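Local atomic coordinates of cytochrome c (Pseudomonas aeruginosa, PDB entry 6RTE), a protein that acts as a dihydro-heme d1 dehydrogenase in heme d1 biosynthesis, combining a heme c domain with an eight-bladed beta-propeller. Residues R55-P65 with Y107-W118; Y194-T203 with A214-L225. One frame throughout, in Å; residues are numbered along the deposited sequence.

Interaction 1 of 2, residues R55-P65 with Y107-W118; sequences RLGGSGPTLLP and YLYQAPPREPQW. With HEC (heme c), chain C.
Loop Arg55-Pro65 runs past the C-terminal end of helix 98-109 and the loop after it, with the CA atoms of Pro65 and Tyr109 4.8 Å apart. Arg55 carries most of the polar contact. Its chain bends at chi3 (-93°), which brings the guanidinium over the face of the Tyr107 ring. This is a cation-pi contact, with CZ of Arg55 4.7 Å from the ring centroid; the two planes are turned 43° apart. At the edge of the guanidinium, NH2 of Arg55 donates a hydrogen bond to O of Gln110 at 3.2 Å, nearly in line with that carbonyl. NH1 of Arg55 turns back into its own loop and reaches O of Leu63 at 3.1 Å, on a lone pair. Apolar groups fill in around the arginine. CD2 of Leu108 lies 3.7 Å from CD of Arg55, and CD1 of Leu108 meets CD1 of Leu63. Leu63 CD1 also sits 3.7 Å from CHB of heme c. Farther along, CD2 of Leu64 slides past CG of Pro116 at 4.0 Å. The contact belongs to a c-type cytochrome domain: Pro61 O is hydrogen-bonded to ND1 of His51, the histidine of the CxxCH heme-attachment sequence. Arg55 is buried, and its positive charge lies among backbone carbonyls at a helix C-terminus, where the helix dipole would probably favour it. Arg55, with the leucines and Pro65, thus ties the heme-lining loop to the helix end and the turn after it.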
# COMPACT_ATOMS: atom_id res chain seq x y z
N ARG A 55 -22.94 -0.62 -9.53
CA ARG A 55 -21.52 -0.78 -9.85
C ARG A 55 -20.67 -0.97 -8.60
O ARG A 55 -19.45 -0.75 -8.64
CB ARG A 55 -20.99 0.41 -10.65
CG ARG A 55 -21.75 0.69 -11.96
CD ARG A 55 -21.06 1.81 -12.72
NE ARG A 55 -21.64 3.12 -12.40
CZ ARG A 55 -20.98 4.28 -12.48
NH1 ARG A 55 -19.71 4.31 -12.84
NH2 ARG A 55 -21.60 5.41 -12.19
N LEU A 56 -21.28 -1.39 -7.49
CA LEU A 56 -20.56 -1.53 -6.23
C LEU A 56 -19.67 -2.75 -6.19
O LEU A 56 -18.75 -2.80 -5.36
CB LEU A 56 -21.55 -1.58 -5.07
CG LEU A 56 -22.35 -0.32 -4.80
CD1 LEU A 56 -23.08 -0.44 -3.48
CD2 LEU A 56 -21.46 0.91 -4.81
N GLY A 57 -19.90 -3.73 -7.05
CA GLY A 57 -19.10 -4.93 -7.12
C GLY A 57 -19.89 -6.16 -6.72
O GLY A 57 -21.00 -6.09 -6.19
N GLY A 58 -19.28 -7.32 -7.00
CA GLY A 58 -19.81 -8.61 -6.61
C GLY A 58 -18.85 -9.72 -6.99
O GLY A 58 -17.73 -9.77 -6.47
N SER A 59 -19.27 -10.62 -7.87
CA SER A 59 -18.32 -11.53 -8.52
C SER A 59 -17.17 -10.75 -9.12
O SER A 59 -16.00 -11.13 -8.98
CB SER A 59 -19.04 -12.34 -9.61
OG SER A 59 -18.18 -12.68 -10.69
N GLY A 60 -17.48 -9.63 -9.79
CA GLY A 60 -16.48 -8.78 -10.38
C GLY A 60 -16.26 -7.52 -9.56
O GLY A 60 -17.01 -7.22 -8.63
N PRO A 61 -15.22 -6.77 -9.91
CA PRO A 61 -14.84 -5.62 -9.08
C PRO A 61 -15.80 -4.45 -9.19
O PRO A 61 -16.65 -4.36 -10.09
CB PRO A 61 -13.45 -5.24 -9.63
CG PRO A 61 -13.38 -5.84 -10.97
CD PRO A 61 -14.19 -7.10 -10.90
N THR A 62 -15.63 -3.53 -8.25
CA THR A 62 -16.35 -2.27 -8.25
C THR A 62 -15.94 -1.44 -9.46
O THR A 62 -14.76 -1.37 -9.83
CB THR A 62 -16.05 -1.52 -6.95
OG1 THR A 62 -16.32 -2.38 -5.84
CG2 THR A 62 -16.89 -0.26 -6.81
N LEU A 63 -16.93 -0.83 -10.10
CA LEU A 63 -16.71 -0.10 -11.35
C LEU A 63 -17.20 1.34 -11.23
O LEU A 63 -17.87 1.87 -12.12
CB LEU A 63 -17.41 -0.79 -12.52
CG LEU A 63 -16.91 -2.19 -12.91
CD1 LEU A 63 -17.68 -2.66 -14.13
CD2 LEU A 63 -15.40 -2.23 -13.19
N LEU A 64 -16.87 1.98 -10.13
CA LEU A 64 -17.12 3.41 -9.97
C LEU A 64 -15.96 4.21 -10.55
O LEU A 64 -14.87 3.68 -10.77
CB LEU A 64 -17.29 3.74 -8.49
CG LEU A 64 -18.52 3.16 -7.80
CD1 LEU A 64 -18.42 3.34 -6.30
CD2 LEU A 64 -19.80 3.81 -8.33
N PRO A 65 -16.17 5.50 -10.81
CA PRO A 65 -15.06 6.31 -11.34
C PRO A 65 -13.81 6.24 -10.48
O PRO A 65 -12.71 6.08 -11.02
CB PRO A 65 -15.66 7.73 -11.39
CG PRO A 65 -17.11 7.50 -11.54
CD PRO A 65 -17.43 6.27 -10.74
N TYR A 107 -20.75 5.55 -19.24
CA TYR A 107 -21.50 5.32 -18.01
C TYR A 107 -20.58 4.96 -16.84
O TYR A 107 -20.81 5.41 -15.70
CB TYR A 107 -22.53 4.21 -18.25
CG TYR A 107 -23.32 3.79 -17.03
CD1 TYR A 107 -24.30 4.61 -16.49
CD2 TYR A 107 -23.10 2.54 -16.44
CE1 TYR A 107 -25.04 4.21 -15.38
CE2 TYR A 107 -23.83 2.14 -15.34
CZ TYR A 107 -24.79 2.97 -14.81
OH TYR A 107 -25.52 2.57 -13.71
N LEU A 108 -19.55 4.14 -17.08
CA LEU A 108 -18.70 3.71 -15.98
C LEU A 108 -17.91 4.87 -15.40
O LEU A 108 -17.67 4.93 -14.19
CB LEU A 108 -17.73 2.61 -16.45
CG LEU A 108 -18.30 1.25 -16.85
CD1 LEU A 108 -17.15 0.25 -16.98
CD2 LEU A 108 -19.32 0.76 -15.87
N TYR A 109 -17.47 5.80 -16.25
CA TYR A 109 -16.65 6.91 -15.79
C TYR A 109 -17.47 8.13 -15.39
O TYR A 109 -16.91 9.07 -14.81
CB TYR A 109 -15.62 7.27 -16.87
CG TYR A 109 -14.53 6.21 -16.96
CD1 TYR A 109 -14.73 5.05 -17.71
CD2 TYR A 109 -13.34 6.34 -16.25
CE1 TYR A 109 -13.75 4.07 -17.77
CE2 TYR A 109 -12.36 5.35 -16.31
CZ TYR A 109 -12.58 4.22 -17.07
OH TYR A 109 -11.61 3.24 -17.15
N GLN A 110 -18.77 8.13 -15.63
CA GLN A 110 -19.62 9.25 -15.25
C GLN A 110 -19.93 9.18 -13.77
O GLN A 110 -20.27 8.11 -13.25
CB GLN A 110 -20.90 9.24 -16.08
CG GLN A 110 -21.97 10.23 -15.63
CD GLN A 110 -21.53 11.68 -15.75
OE1 GLN A 110 -21.06 12.11 -16.80
NE2 GLN A 110 -21.69 12.43 -14.66
N ALA A 111 -19.82 10.31 -13.08
CA ALA A 111 -20.19 10.34 -11.67
C ALA A 111 -21.69 10.07 -11.53
O ALA A 111 -22.49 10.56 -12.34
CB ALA A 111 -19.85 11.70 -11.06
N PRO A 112 -22.10 9.30 -10.54
CA PRO A 112 -23.54 9.01 -10.37
C PRO A 112 -24.29 10.26 -9.91
O PRO A 112 -23.67 11.21 -9.41
CB PRO A 112 -23.57 7.91 -9.31
CG PRO A 112 -22.27 8.04 -8.57
CD PRO A 112 -21.27 8.63 -9.52
N PRO A 113 -25.61 10.30 -10.09
CA PRO A 113 -26.35 11.51 -9.69
C PRO A 113 -26.17 11.84 -8.21
O PRO A 113 -26.19 13.02 -7.84
CB PRO A 113 -27.81 11.17 -10.02
CG PRO A 113 -27.76 9.92 -10.86
CD PRO A 113 -26.50 9.20 -10.48
N ARG A 114 -26.02 10.84 -7.37
CA ARG A 114 -25.72 11.02 -5.95
C ARG A 114 -24.60 10.08 -5.57
O ARG A 114 -24.48 8.97 -6.11
CB ARG A 114 -26.94 10.78 -5.06
CG ARG A 114 -27.95 11.96 -4.98
CD ARG A 114 -27.47 13.06 -4.01
NE ARG A 114 -26.34 13.82 -4.57
CZ ARG A 114 -26.44 14.93 -5.28
NH1 ARG A 114 -27.64 15.47 -5.56
NH2 ARG A 114 -25.34 15.50 -5.74
N GLU A 115 -23.76 10.53 -4.65
CA GLU A 115 -22.60 9.76 -4.25
C GLU A 115 -23.03 8.48 -3.53
O GLU A 115 -23.88 8.54 -2.64
CB GLU A 115 -21.71 10.61 -3.35
CG GLU A 115 -20.44 9.94 -2.89
CD GLU A 115 -19.66 10.85 -1.95
OE1 GLU A 115 -19.83 10.72 -0.73
OE2 GLU A 115 -18.94 11.73 -2.45
N PRO A 116 -22.47 7.33 -3.88
CA PRO A 116 -22.85 6.09 -3.18
C PRO A 116 -22.45 6.14 -1.72
O PRO A 116 -21.40 6.67 -1.36
CB PRO A 116 -22.07 5.00 -3.94
CG PRO A 116 -21.65 5.61 -5.23
CD PRO A 116 -21.50 7.08 -4.96
N GLN A 117 -23.29 5.54 -0.87
CA GLN A 117 -23.07 5.49 0.57
C GLN A 117 -22.53 4.12 1.01
O GLN A 117 -22.72 3.10 0.34
CB GLN A 117 -24.37 5.78 1.32
CG GLN A 117 -25.14 7.01 0.86
CD GLN A 117 -24.45 8.28 1.26
OE1 GLN A 117 -24.36 8.62 2.44
NE2 GLN A 117 -23.93 9.00 0.27
N TRP A 118 -21.88 4.11 2.17
CA TRP A 118 -21.49 2.86 2.83
C TRP A 118 -21.54 3.10 4.34
O TRP A 118 -20.57 3.59 4.92
CB TRP A 118 -20.12 2.39 2.39
CG TRP A 118 -19.95 0.91 2.63
CD1 TRP A 118 -19.06 0.30 3.46
CD2 TRP A 118 -20.72 -0.13 2.03
NE1 TRP A 118 -19.23 -1.07 3.41
CE2 TRP A 118 -20.24 -1.35 2.54
CE3 TRP A 118 -21.77 -0.15 1.10
CZ2 TRP A 118 -20.77 -2.59 2.15
CZ3 TRP A 118 -22.29 -1.38 0.72
CH2 TRP A 118 -21.79 -2.58 1.26
FE HEC C . -16.45 -7.26 -15.97
CHA HEC C . -13.30 -6.76 -14.90
CHB HEC C . -16.55 -4.08 -17.30
CHC HEC C . -19.57 -7.91 -17.39
CHD HEC C . -16.66 -10.17 -14.27
NA HEC C . -15.19 -5.72 -16.09
C1A HEC C . -13.91 -5.73 -15.57
C2A HEC C . -13.30 -4.48 -15.83
C3A HEC C . -14.20 -3.73 -16.51
C4A HEC C . -15.39 -4.50 -16.67
CMA HEC C . -13.99 -2.33 -16.99
CAA HEC C . -11.90 -4.07 -15.43
CBA HEC C . -11.96 -3.49 -14.01
CGA HEC C . -10.63 -3.11 -13.39
O1A HEC C . -10.59 -2.76 -12.18
O2A HEC C . -9.58 -3.14 -14.05
NB HEC C . -17.82 -6.17 -17.14
C1B HEC C . -17.65 -4.92 -17.54
C2B HEC C . -18.79 -4.51 -18.30
C3B HEC C . -19.65 -5.57 -18.35
C4B HEC C . -18.99 -6.65 -17.58
CMB HEC C . -18.98 -3.16 -18.93
CAB HEC C . -20.97 -5.76 -19.02
CBB HEC C . -20.94 -5.11 -20.41
NC HEC C . -17.89 -8.77 -15.87
C1C HEC C . -19.08 -8.86 -16.50
C2C HEC C . -19.71 -10.06 -16.11
C3C HEC C . -18.87 -10.72 -15.22
C4C HEC C . -17.73 -9.88 -15.07
CMC HEC C . -21.05 -10.49 -16.61
CAC HEC C . -19.01 -11.98 -14.47
CBC HEC C . -19.03 -13.32 -15.20
ND HEC C . -15.26 -8.23 -14.85
C1D HEC C . -15.51 -9.39 -14.24
C2D HEC C . -14.33 -9.82 -13.46
C3D HEC C . -13.39 -8.89 -13.64
C4D HEC C . -14.00 -7.88 -14.51
CMD HEC C . -14.21 -11.07 -12.64
CAD HEC C . -12.01 -8.87 -13.03
CBD HEC C . -11.01 -9.62 -13.91
CGD HEC C . -9.61 -9.62 -13.34
O1D HEC C . -9.29 -10.48 -12.50
O2D HEC C . -8.76 -8.79 -13.69

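Interaction 2 of 2, residues Y194-T203 with A214-L225; sequences YFASRDGWVT and AEVRAGLNTRNL. With HEC (heme c), chain C.
Antiparallel pairing between Trp201-Thr203 and Glu215-Arg217 forms a beta hairpin within one blade of the eight-bladed propeller, and Asn221-Leu225 starts the next blade. Val202 and Val216 are the hydrogen-bonded pair, with N of Val202 2.7 Å from O of Val216. On one face of the hairpin, Arg217 lies across Trp201. Its CB sits 3.6 Å from the centroid of the six-membered ring, 3° off the normal, a CH-pi contact. The chain of Arg217 stays extended from CG to NE, and NE and NH2 both grip O of Asp199 in the guanidinium plane. Thr203 OG1 donates to the anti lone pair of Glu215 OE2 at 2.7 Å; Arg177 forms a salt bridge with the same oxygen. On the other face, CG1 of Val202 meets CD2 of Leu225 tip to tip at 3.6 Å, joining the two blades. Ser197-Gly200 is a type I turn. From it, O of Arg198 accepts a hydrogen bond from N of Thr222 at 2.9 Å. NE of Arg198 forms a salt bridge with OD1 of Asp199, which holds the guanidinium toward the heme. There, NH1 and NH2 of Arg198 both donate to the heme c propionate oxygen O1A, NH1 at 2.8 Å.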
# COMPACT_ATOMS: atom_id res chain seq x y z
N TYR A 194 -2.98 -8.19 8.00
CA TYR A 194 -4.18 -7.44 7.63
C TYR A 194 -3.98 -6.88 6.23
O TYR A 194 -2.99 -6.20 5.96
CB TYR A 194 -4.44 -6.30 8.63
CG TYR A 194 -4.61 -6.76 10.06
CD1 TYR A 194 -3.51 -7.11 10.84
CD2 TYR A 194 -5.87 -6.86 10.62
CE1 TYR A 194 -3.67 -7.55 12.16
CE2 TYR A 194 -6.04 -7.30 11.94
CZ TYR A 194 -4.94 -7.64 12.70
OH TYR A 194 -5.13 -8.08 14.00
N PHE A 195 -4.92 -7.19 5.33
CA PHE A 195 -4.89 -6.75 3.95
C PHE A 195 -6.04 -5.77 3.70
O PHE A 195 -7.14 -5.94 4.23
CB PHE A 195 -5.04 -7.93 2.99
CG PHE A 195 -3.99 -8.99 3.13
CD1 PHE A 195 -2.79 -8.90 2.44
CD2 PHE A 195 -4.22 -10.11 3.93
CE1 PHE A 195 -1.82 -9.91 2.55
CE2 PHE A 195 -3.25 -11.12 4.05
CZ PHE A 195 -2.05 -11.01 3.36
N ALA A 196 -5.78 -4.76 2.87
CA ALA A 196 -6.84 -3.88 2.38
C ALA A 196 -6.90 -4.00 0.87
O ALA A 196 -5.87 -4.11 0.20
CB ALA A 196 -6.58 -2.43 2.80
N SER A 197 -8.11 -4.00 0.33
CA SER A 197 -8.29 -4.08 -1.11
C SER A 197 -8.82 -2.75 -1.64
O SER A 197 -9.41 -1.94 -0.91
CB SER A 197 -9.22 -5.24 -1.52
OG SER A 197 -10.59 -4.87 -1.45
N ARG A 198 -8.62 -2.56 -2.94
CA ARG A 198 -9.03 -1.33 -3.59
C ARG A 198 -10.50 -1.02 -3.34
O ARG A 198 -10.86 0.14 -3.07
CB ARG A 198 -8.77 -1.44 -5.10
CG ARG A 198 -9.19 -0.19 -5.89
CD ARG A 198 -9.11 -0.44 -7.38
NE ARG A 198 -10.33 -1.04 -7.89
CZ ARG A 198 -10.49 -1.49 -9.13
NH1 ARG A 198 -9.49 -1.45 -10.01
NH2 ARG A 198 -11.66 -2.01 -9.49
N ASP A 199 -11.36 -2.02 -3.45
CA ASP A 199 -12.80 -1.81 -3.38
C ASP A 199 -13.35 -1.92 -1.97
O ASP A 199 -14.57 -2.03 -1.79
CB ASP A 199 -13.50 -2.77 -4.34
CG ASP A 199 -13.04 -2.57 -5.78
OD1 ASP A 199 -12.61 -1.44 -6.10
OD2 ASP A 199 -13.09 -3.53 -6.58
N GLY A 200 -12.48 -1.89 -0.96
CA GLY A 200 -12.90 -1.62 0.41
C GLY A 200 -12.88 -2.81 1.34
O GLY A 200 -13.30 -2.67 2.50
N TRP A 201 -12.41 -3.97 0.90
CA TRP A 201 -12.44 -5.18 1.72
C TRP A 201 -11.19 -5.28 2.58
O TRP A 201 -10.07 -5.02 2.11
CB TRP A 201 -12.58 -6.42 0.85
CG TRP A 201 -13.95 -6.56 0.27
CD1 TRP A 201 -14.37 -6.12 -0.96
CD2 TRP A 201 -15.09 -7.15 0.90
NE1 TRP A 201 -15.71 -6.41 -1.13
CE2 TRP A 201 -16.17 -7.04 -0.00
CE3 TRP A 201 -15.30 -7.76 2.13
CZ2 TRP A 201 -17.43 -7.53 0.29
CZ3 TRP A 201 -16.56 -8.24 2.42
CH2 TRP A 201 -17.61 -8.12 1.51
N VAL A 202 -11.39 -5.64 3.84
CA VAL A 202 -10.29 -5.87 4.77
C VAL A 202 -10.30 -7.34 5.14
O VAL A 202 -11.36 -7.89 5.47
CB VAL A 202 -10.42 -4.99 6.03
CG1 VAL A 202 -9.25 -5.26 6.98
CG2 VAL A 202 -10.49 -3.52 5.66
N THR A 203 -9.12 -7.98 5.09
CA THR A 203 -8.97 -9.40 5.36
C THR A 203 -7.98 -9.60 6.51
O THR A 203 -6.89 -9.01 6.50
CB THR A 203 -8.47 -10.15 4.11
OG1 THR A 203 -9.35 -9.91 3.00
CG2 THR A 203 -8.38 -11.67 4.35
N ALA A 214 -11.26 -13.45 9.39
CA ALA A 214 -12.42 -12.61 9.20
C ALA A 214 -12.19 -11.71 8.00
O ALA A 214 -11.05 -11.48 7.58
CB ALA A 214 -12.72 -11.77 10.45
N GLU A 215 -13.30 -11.19 7.46
CA GLU A 215 -13.26 -10.16 6.44
C GLU A 215 -14.44 -9.22 6.66
O GLU A 215 -15.49 -9.62 7.16
CB GLU A 215 -13.34 -10.72 5.02
CG GLU A 215 -12.25 -11.73 4.67
CD GLU A 215 -12.26 -12.07 3.18
OE1 GLU A 215 -13.07 -12.94 2.78
OE2 GLU A 215 -11.48 -11.44 2.42
N VAL A 216 -14.24 -7.96 6.27
CA VAL A 216 -15.29 -6.96 6.38
C VAL A 216 -15.05 -5.98 5.24
O VAL A 216 -13.92 -5.80 4.77
CB VAL A 216 -15.30 -6.29 7.77
CG1 VAL A 216 -14.15 -5.29 7.96
CG2 VAL A 216 -16.65 -5.62 8.06
N ARG A 217 -16.13 -5.39 4.75
CA ARG A 217 -16.03 -4.33 3.75
C ARG A 217 -16.17 -3.00 4.47
O ARG A 217 -17.27 -2.63 4.89
CB ARG A 217 -17.08 -4.46 2.65
CG ARG A 217 -16.78 -3.48 1.50
CD ARG A 217 -17.77 -3.58 0.33
NE ARG A 217 -17.20 -2.88 -0.81
CZ ARG A 217 -17.80 -2.72 -1.98
NH1 ARG A 217 -19.01 -3.20 -2.18
NH2 ARG A 217 -17.17 -2.06 -2.94
N ALA A 218 -15.07 -2.29 4.58
CA ALA A 218 -15.03 -1.04 5.33
C ALA A 218 -15.42 0.18 4.51
O ALA A 218 -15.79 1.20 5.09
CB ALA A 218 -13.62 -0.84 5.90
N GLY A 219 -15.32 0.10 3.19
CA GLY A 219 -15.66 1.23 2.34
C GLY A 219 -15.89 0.76 0.92
O GLY A 219 -15.98 -0.43 0.65
N LEU A 220 -16.00 1.74 0.01
CA LEU A 220 -16.19 1.44 -1.41
C LEU A 220 -14.93 1.66 -2.23
O LEU A 220 -14.76 1.01 -3.27
CB LEU A 220 -17.31 2.32 -1.99
CG LEU A 220 -18.68 2.14 -1.34
CD1 LEU A 220 -19.70 3.12 -1.95
CD2 LEU A 220 -19.16 0.72 -1.51
N ASN A 221 -14.07 2.58 -1.81
CA ASN A 221 -12.75 2.77 -2.41
C ASN A 221 -11.81 3.11 -1.27
O ASN A 221 -11.96 4.15 -0.61
CB ASN A 221 -12.76 3.86 -3.47
CG ASN A 221 -11.45 3.93 -4.24
OD1 ASN A 221 -10.63 4.81 -4.02
ND2 ASN A 221 -11.25 2.99 -5.15
N THR A 222 -10.85 2.22 -1.02
CA THR A 222 -10.01 2.26 0.17
C THR A 222 -8.57 2.56 -0.22
O THR A 222 -8.11 2.13 -1.28
CB THR A 222 -10.10 0.94 0.93
OG1 THR A 222 -11.41 0.81 1.48
CG2 THR A 222 -9.07 0.87 2.07
N ARG A 223 -7.88 3.32 0.62
CA ARG A 223 -6.49 3.69 0.37
C ARG A 223 -5.51 2.76 1.09
O ARG A 223 -4.68 2.12 0.44
CB ARG A 223 -6.25 5.15 0.79
CG ARG A 223 -6.93 6.16 -0.12
CD ARG A 223 -6.15 6.37 -1.43
NE ARG A 223 -5.02 7.28 -1.21
CZ ARG A 223 -4.30 7.82 -2.18
NH1 ARG A 223 -4.56 7.55 -3.46
NH2 ARG A 223 -3.31 8.64 -1.87
N ASN A 224 -5.57 2.67 2.40
CA ASN A 224 -4.71 1.75 3.13
C ASN A 224 -5.27 1.57 4.53
O ASN A 224 -6.33 2.12 4.89
CB ASN A 224 -3.25 2.22 3.14
CG ASN A 224 -2.98 3.33 4.15
OD1 ASN A 224 -3.80 4.23 4.35
ND2 ASN A 224 -1.83 3.26 4.81
N LEU A 225 -4.58 0.77 5.33
CA LEU A 225 -4.97 0.60 6.73
C LEU A 225 -3.72 0.57 7.59
O LEU A 225 -2.59 0.46 7.10
CB LEU A 225 -5.82 -0.66 6.94
CG LEU A 225 -5.26 -2.03 6.56
CD1 LEU A 225 -4.17 -2.50 7.52
CD2 LEU A 225 -6.42 -3.02 6.54
FE HEC C . -16.45 -7.26 -15.97
CHA HEC C . -13.30 -6.76 -14.90
CHB HEC C . -16.55 -4.08 -17.30
CHC HEC C . -19.57 -7.91 -17.39
CHD HEC C . -16.66 -10.17 -14.27
NA HEC C . -15.19 -5.72 -16.09
C1A HEC C . -13.91 -5.73 -15.57
C2A HEC C . -13.30 -4.48 -15.83
C3A HEC C . -14.20 -3.73 -16.51
C4A HEC C . -15.39 -4.50 -16.67
CMA HEC C . -13.99 -2.33 -16.99
CAA HEC C . -11.90 -4.07 -15.43
CBA HEC C . -11.96 -3.49 -14.01
CGA HEC C . -10.63 -3.11 -13.39
O1A HEC C . -10.59 -2.76 -12.18
O2A HEC C . -9.58 -3.14 -14.05
NB HEC C . -17.82 -6.17 -17.14
C1B HEC C . -17.65 -4.92 -17.54
C2B HEC C . -18.79 -4.51 -18.30
C3B HEC C . -19.65 -5.57 -18.35
C4B HEC C . -18.99 -6.65 -17.58
CMB HEC C . -18.98 -3.16 -18.93
CAB HEC C . -20.97 -5.76 -19.02
CBB HEC C . -20.94 -5.11 -20.41
NC HEC C . -17.89 -8.77 -15.87
C1C HEC C . -19.08 -8.86 -16.50
C2C HEC C . -19.71 -10.06 -16.11
C3C HEC C . -18.87 -10.72 -15.22
C4C HEC C . -17.73 -9.88 -15.07
CMC HEC C . -21.05 -10.49 -16.61
CAC HEC C . -19.01 -11.98 -14.47
CBC HEC C . -19.03 -13.32 -15.20
ND HEC C . -15.26 -8.23 -14.85
C1D HEC C . -15.51 -9.39 -14.24
C2D HEC C . -14.33 -9.82 -13.46
C3D HEC C . -13.39 -8.89 -13.64
C4D HEC C . -14.00 -7.88 -14.51
CMD HEC C . -14.21 -11.07 -12.64
CAD HEC C . -12.01 -8.87 -13.03
CBD HEC C . -11.01 -9.62 -13.91
CGD HEC C . -9.61 -9.62 -13.34
O1D HEC C . -9.29 -10.48 -12.50
O2D HEC C . -8.76 -8.79 -13.69
O HOH W 1 -13.40 1.06 -5.63

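Interaction 1 lies in the cytochrome domain and is only partly buried. Interaction 2 is buried and lies in the propeller, nearer the centre of the chain. The first joins loops and a helix end, mostly through one arginine and apolar groups. The second rests on paired strands, with backbone bonds backed by side chains. Their centres are about 16 Å apart, yet they touch. Trp118 NE1 probably hydrogen-bonds to Arg217 O at 2.9 Å, and Arg217 NH2 probably hydrogen-bonds to Leu56 O. Asp199 OD2 also accepts from Thr62 N. These bonds join the two domains directly. Heme c adds a shared partner: 55-65 packs along its macrocycle and Arg198 holds a propionate.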